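Local coordinates for protein CRISPR-associated endoribonuclease Cas2 (Thermococcus onnurineus, PDB 5G4D) that probably cleaves single-stranded RNA as a magnesium-dependent endoribonuclease and joins Cas1 in the adaptation stage of CRISPR immunity, at residues Glu44-Arg47 against Ile48-Gly51; Gly51-Leu55 against Ile56-Glu60. All coordinates share one frame; numbering follows the deposited sequence.

Contact 1 (Glu44-Arg47 against Ile48-Gly51); sequences EFER and IKAG
E44 to R47 and I48 to G51 are successive turns of helix 42-55, joined by four i to i+4 backbone bonds, of which K49 N to F45 O is nearly straight (2.9 Å, N-H...O 172°). On the face turned to the sheet, I48 lays its CG1 branch against the preceding turn, with CG1 3.3 Å from E44 O. Its terminal CD1 lies 4.0 Å from E44 CG, where the two chains meet at a slant. In E44, chi1 of 169° and a bend at chi2 bring the carboxylate round to R47. Its OE2 is hydrogen-bonded to H27, while OE1 forms a salt bridge with R47 NH2 at 2.8 Å, although the hydrogen bond within it is weak. The R47 chain folds back at chi3, with E44 CA against one guanidinium face, offset toward its rim. Next to the E44-I48 pair, the extended K49 chain passes obliquely by the F45 ring, CD lying 4.4 Å from F45 CZ, and its NZ makes a salt bridge with E75 of the second subunit. F45 and I48 also pack on V40. The helix thus presents an apolar face to the ferredoxin-like sheet of Cas2, while E44 pairs with H27 and R47, and K49 across the dimer.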
loop_
_atom_site.group_PDB
_atom_site.type_symbol
_atom_site.label_atom_id
_atom_site.label_comp_id
_atom_site.label_asym_id
_atom_site.label_seq_id
_atom_site.Cartn_x
_atom_site.Cartn_y
_atom_site.Cartn_z
ATOM N N GLU A 44 3.812 9.681 17.774
ATOM C CA GLU A 44 2.708 9.858 16.841
ATOM C C GLU A 44 2.321 8.528 16.207
ATOM O O GLU A 44 1.131 8.254 16.019
ATOM C CB GLU A 44 3.072 10.906 15.782
ATOM C CG GLU A 44 2.122 11.014 14.587
ATOM C CD GLU A 44 0.879 11.840 14.870
ATOM O OE1 GLU A 44 0.624 12.156 16.052
ATOM O OE2 GLU A 44 0.153 12.177 13.903
ATOM N N PHE A 45 3.304 7.669 15.906
ATOM C CA PHE A 45 2.960 6.332 15.431
ATOM C C PHE A 45 2.124 5.578 16.461
ATOM O O PHE A 45 1.149 4.906 16.104
ATOM C CB PHE A 45 4.208 5.516 15.083
ATOM C CG PHE A 45 3.913 4.053 14.936
ATOM C CD1 PHE A 45 3.227 3.589 13.826
ATOM C CD2 PHE A 45 4.247 3.159 15.935
ATOM C CE1 PHE A 45 2.912 2.245 13.701
ATOM C CE2 PHE A 45 3.936 1.820 15.820
ATOM C CZ PHE A 45 3.264 1.363 14.702
ATOM N N GLU A 46 2.478 5.686 17.748
ATOM C CA GLU A 46 1.697 5.002 18.777
ATOM C C GLU A 46 0.270 5.526 18.823
ATOM O O GLU A 46 -0.671 4.758 19.054
ATOM C CB GLU A 46 2.356 5.157 20.152
ATOM C CG GLU A 46 3.662 4.408 20.298
ATOM C CD GLU A 46 3.511 2.911 20.088
ATOM O OE1 GLU A 46 2.471 2.345 20.480
ATOM O OE2 GLU A 46 4.441 2.297 19.525
ATOM N N ARG A 47 0.093 6.832 18.615
ATOM C CA ARG A 47 -1.240 7.418 18.644
ATOM C C ARG A 47 -2.037 7.024 17.410
ATOM O O ARG A 47 -3.255 6.811 17.490
ATOM C CB ARG A 47 -1.143 8.938 18.760
ATOM C CG ARG A 47 -0.828 9.414 20.175
ATOM C CD ARG A 47 -1.038 10.913 20.342
ATOM N NE ARG A 47 -0.281 11.716 19.380
ATOM C CZ ARG A 47 1.026 11.943 19.471
ATOM N NH1 ARG A 47 1.716 11.400 20.460
ATOM N NH2 ARG A 47 1.652 12.692 18.571
ATOM N N ILE A 48 -1.369 6.931 16.257
ATOM C CA ILE A 48 -2.045 6.456 15.052
ATOM C C ILE A 48 -2.502 5.016 15.239
ATOM O O ILE A 48 -3.643 4.661 14.922
ATOM C CB ILE A 48 -1.123 6.588 13.831
ATOM C CG1 ILE A 48 -0.925 8.060 13.465
ATOM C CG2 ILE A 48 -1.714 5.796 12.630
ATOM C CD1 ILE A 48 0.138 8.288 12.379
ATOM N N LYS A 49 -1.601 4.162 15.726
ATOM C CA LYS A 49 -1.958 2.769 15.979
ATOM C C LYS A 49 -3.125 2.669 16.955
ATOM O O LYS A 49 -4.074 1.909 16.728
ATOM C CB LYS A 49 -0.739 2.008 16.504
ATOM C CG LYS A 49 -1.051 0.605 16.991
ATOM C CD LYS A 49 0.201 -0.095 17.478
ATOM C CE LYS A 49 -0.147 -1.377 18.222
ATOM N NZ LYS A 49 1.085 -2.063 18.715
ATOM N N ALA A 50 -3.085 3.441 18.048
ATOM C CA ALA A 50 -4.170 3.381 19.027
ATOM C C ALA A 50 -5.483 3.901 18.446
ATOM O O ALA A 50 -6.555 3.353 18.736
ATOM C CB ALA A 50 -3.792 4.163 20.286
ATOM N N GLY A 51 -5.424 4.962 17.636
ATOM C CA GLY A 51 -6.632 5.441 16.981
ATOM C C GLY A 51 -7.232 4.410 16.047
ATOM O O GLY A 51 -8.454 4.220 16.012
#

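Contact 2 (Gly51-Leu55 against Ile56-Glu60); sequences GLLDL and IDEDE
A single water sits between the C-terminal part of helix 42-55 and the segment that follows, within hydrogen-bonding distance of D54 O (2.8 Å) and I56 O (2.7 Å). The direct backbone link is poorer: I56 N reaches L52 O at 3.0 Å, but the weak bond is bent to 132°. I56 then turns into an extended backbone conformation, and its side chain packs back against L52 O and the L53 side of the turn. With chi1 at 68°, CG1 sits between the backbone N and the carbonyl carbon, and both branches crowd L52 O, CG1 and CG2 each 3.3 Å from it. CD1 of I56 comes to 4.5 Å from CD2 of L53, a loose apolar touch. L53 CD2 also lies 3.5 Å from E58 OE2, as the two side chains cross. In the loop, D57 OD1 takes the N-H of D59 nearly along the C-O axis at 2.9 Å, forming an Asx turn. L52 and I56 both pack on V20 of helix 17-25 and on L77 of the second subunit. The helix thus runs into the loop through a weak backbone bond, a nearby water and a buried isoleucine, while the D57 carboxylate shapes the acidic loop.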
loop_
_atom_site.group_PDB
_atom_site.type_symbol
_atom_site.label_atom_id
_atom_site.label_comp_id
_atom_site.label_asym_id
_atom_site.label_seq_id
_atom_site.Cartn_x
_atom_site.Cartn_y
_atom_site.Cartn_z
ATOM N N GLY A 51 -5.424 4.962 17.636
ATOM C CA GLY A 51 -6.632 5.441 16.981
ATOM C C GLY A 51 -7.232 4.410 16.047
ATOM O O GLY A 51 -8.454 4.220 16.012
ATOM N N LEU A 52 -6.384 3.724 15.274
ATOM C CA LEU A 52 -6.877 2.710 14.345
ATOM C C LEU A 52 -7.501 1.535 15.090
ATOM O O LEU A 52 -8.556 1.028 14.689
ATOM C CB LEU A 52 -5.735 2.239 13.436
ATOM C CG LEU A 52 -5.307 3.274 12.398
ATOM C CD1 LEU A 52 -4.024 2.817 11.732
ATOM C CD2 LEU A 52 -6.412 3.506 11.338
ATOM N N LEU A 53 -6.871 1.099 16.185
ATOM C CA LEU A 53 -7.416 -0.012 16.962
ATOM C C LEU A 53 -8.788 0.319 17.535
ATOM O O LEU A 53 -9.637 -0.570 17.664
ATOM C CB LEU A 53 -6.438 -0.387 18.076
ATOM C CG LEU A 53 -5.145 -1.036 17.571
ATOM C CD1 LEU A 53 -4.074 -1.087 18.659
ATOM C CD2 LEU A 53 -5.429 -2.439 17.035
ATOM N N ASP A 54 -9.038 1.589 17.856
ATOM C CA ASP A 54 -10.350 1.979 18.358
ATOM C C ASP A 54 -11.412 1.964 17.270
ATOM O O ASP A 54 -12.598 1.806 17.580
ATOM C CB ASP A 54 -10.277 3.364 19.001
ATOM C CG ASP A 54 -9.717 3.317 20.411
ATOM O OD1 ASP A 54 -10.117 2.411 21.173
ATOM O OD2 ASP A 54 -8.870 4.170 20.754
ATOM N N LEU A 55 -11.017 2.109 16.007
ATOM C CA LEU A 55 -11.976 2.226 14.918
ATOM C C LEU A 55 -12.221 0.922 14.170
ATOM O O LEU A 55 -13.227 0.817 13.463
ATOM C CB LEU A 55 -11.502 3.287 13.914
ATOM C CG LEU A 55 -11.464 4.722 14.425
ATOM C CD1 LEU A 55 -10.739 5.601 13.436
ATOM C CD2 LEU A 55 -12.875 5.229 14.643
ATOM N N ILE A 56 -11.336 -0.062 14.277
ATOM C CA ILE A 56 -11.477 -1.276 13.499
ATOM C C ILE A 56 -12.022 -2.398 14.372
ATOM O O ILE A 56 -11.997 -2.344 15.604
ATOM C CB ILE A 56 -10.147 -1.696 12.832
ATOM C CG1 ILE A 56 -9.116 -2.132 13.883
ATOM C CG2 ILE A 56 -9.615 -0.557 11.976
ATOM C CD1 ILE A 56 -7.871 -2.790 13.299
ATOM N N ASP A 57 -12.554 -3.420 13.705
ATOM C CA ASP A 57 -12.910 -4.697 14.311
ATOM C C ASP A 57 -11.764 -5.653 14.013
ATOM O O ASP A 57 -11.568 -6.058 12.864
ATOM C CB ASP A 57 -14.234 -5.204 13.739
ATOM C CG ASP A 57 -14.677 -6.540 14.328
ATOM O OD1 ASP A 57 -13.830 -7.388 14.682
ATOM O OD2 ASP A 57 -15.903 -6.742 14.420
ATOM N N GLU A 58 -11.002 -6.015 15.052
ATOM C CA GLU A 58 -9.784 -6.783 14.837
ATOM C C GLU A 58 -10.043 -8.213 14.382
ATOM O O GLU A 58 -9.106 -8.875 13.929
ATOM C CB GLU A 58 -8.929 -6.756 16.108
ATOM C CG GLU A 58 -8.233 -5.417 16.306
ATOM C CD GLU A 58 -7.549 -5.283 17.658
ATOM O OE1 GLU A 58 -6.570 -6.021 17.910
ATOM O OE2 GLU A 58 -7.992 -4.433 18.468
ATOM N N ASP A 59 -11.284 -8.700 14.452
ATOM C CA ASP A 59 -11.612 -10.005 13.888
ATOM C C ASP A 59 -11.911 -9.961 12.393
ATOM O O ASP A 59 -11.902 -11.016 11.748
ATOM C CB ASP A 59 -12.817 -10.616 14.616
ATOM C CG ASP A 59 -12.455 -11.172 15.973
ATOM O OD1 ASP A 59 -11.444 -11.901 16.063
ATOM O OD2 ASP A 59 -13.178 -10.873 16.948
ATOM N N GLU A 60 -12.175 -8.780 11.831
ATOM C CA GLU A 60 -12.575 -8.637 10.435
ATOM C C GLU A 60 -11.581 -7.837 9.610
ATOM O O GLU A 60 -11.242 -8.239 8.488
ATOM C CB GLU A 60 -13.948 -7.956 10.344
ATOM C CG GLU A 60 -15.087 -8.693 11.012
ATOM C CD GLU A 60 -16.383 -8.552 10.234
ATOM O OE1 GLU A 60 -16.722 -7.412 9.848
ATOM O OE2 GLU A 60 -17.053 -9.582 10.012
HETATM O O HOH W 1 -13.112 -0.980 17.666
#

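Contacts 1 and 2 follow one another along the chain, share G51, and have centres about 12 Å apart. Contact 1 lies wholly within helix 42-55, whereas contact 2 takes in the C-terminal part of that helix and the loop leading to strand 62-68, an outermost strand of the four-stranded antiparallel sheet within the chain. The neighbours change along the helix: contact 1 packs on strands of the sheet, and contact 2 on helix 17-25. Both contacts also meet L77 of the second subunit. One helix thus links the sheet, the other helix and the Cas2 homodimer interface, with contact 2 nearer the predicted magnesium ligand D11, about 9 Å from I56 between side chains.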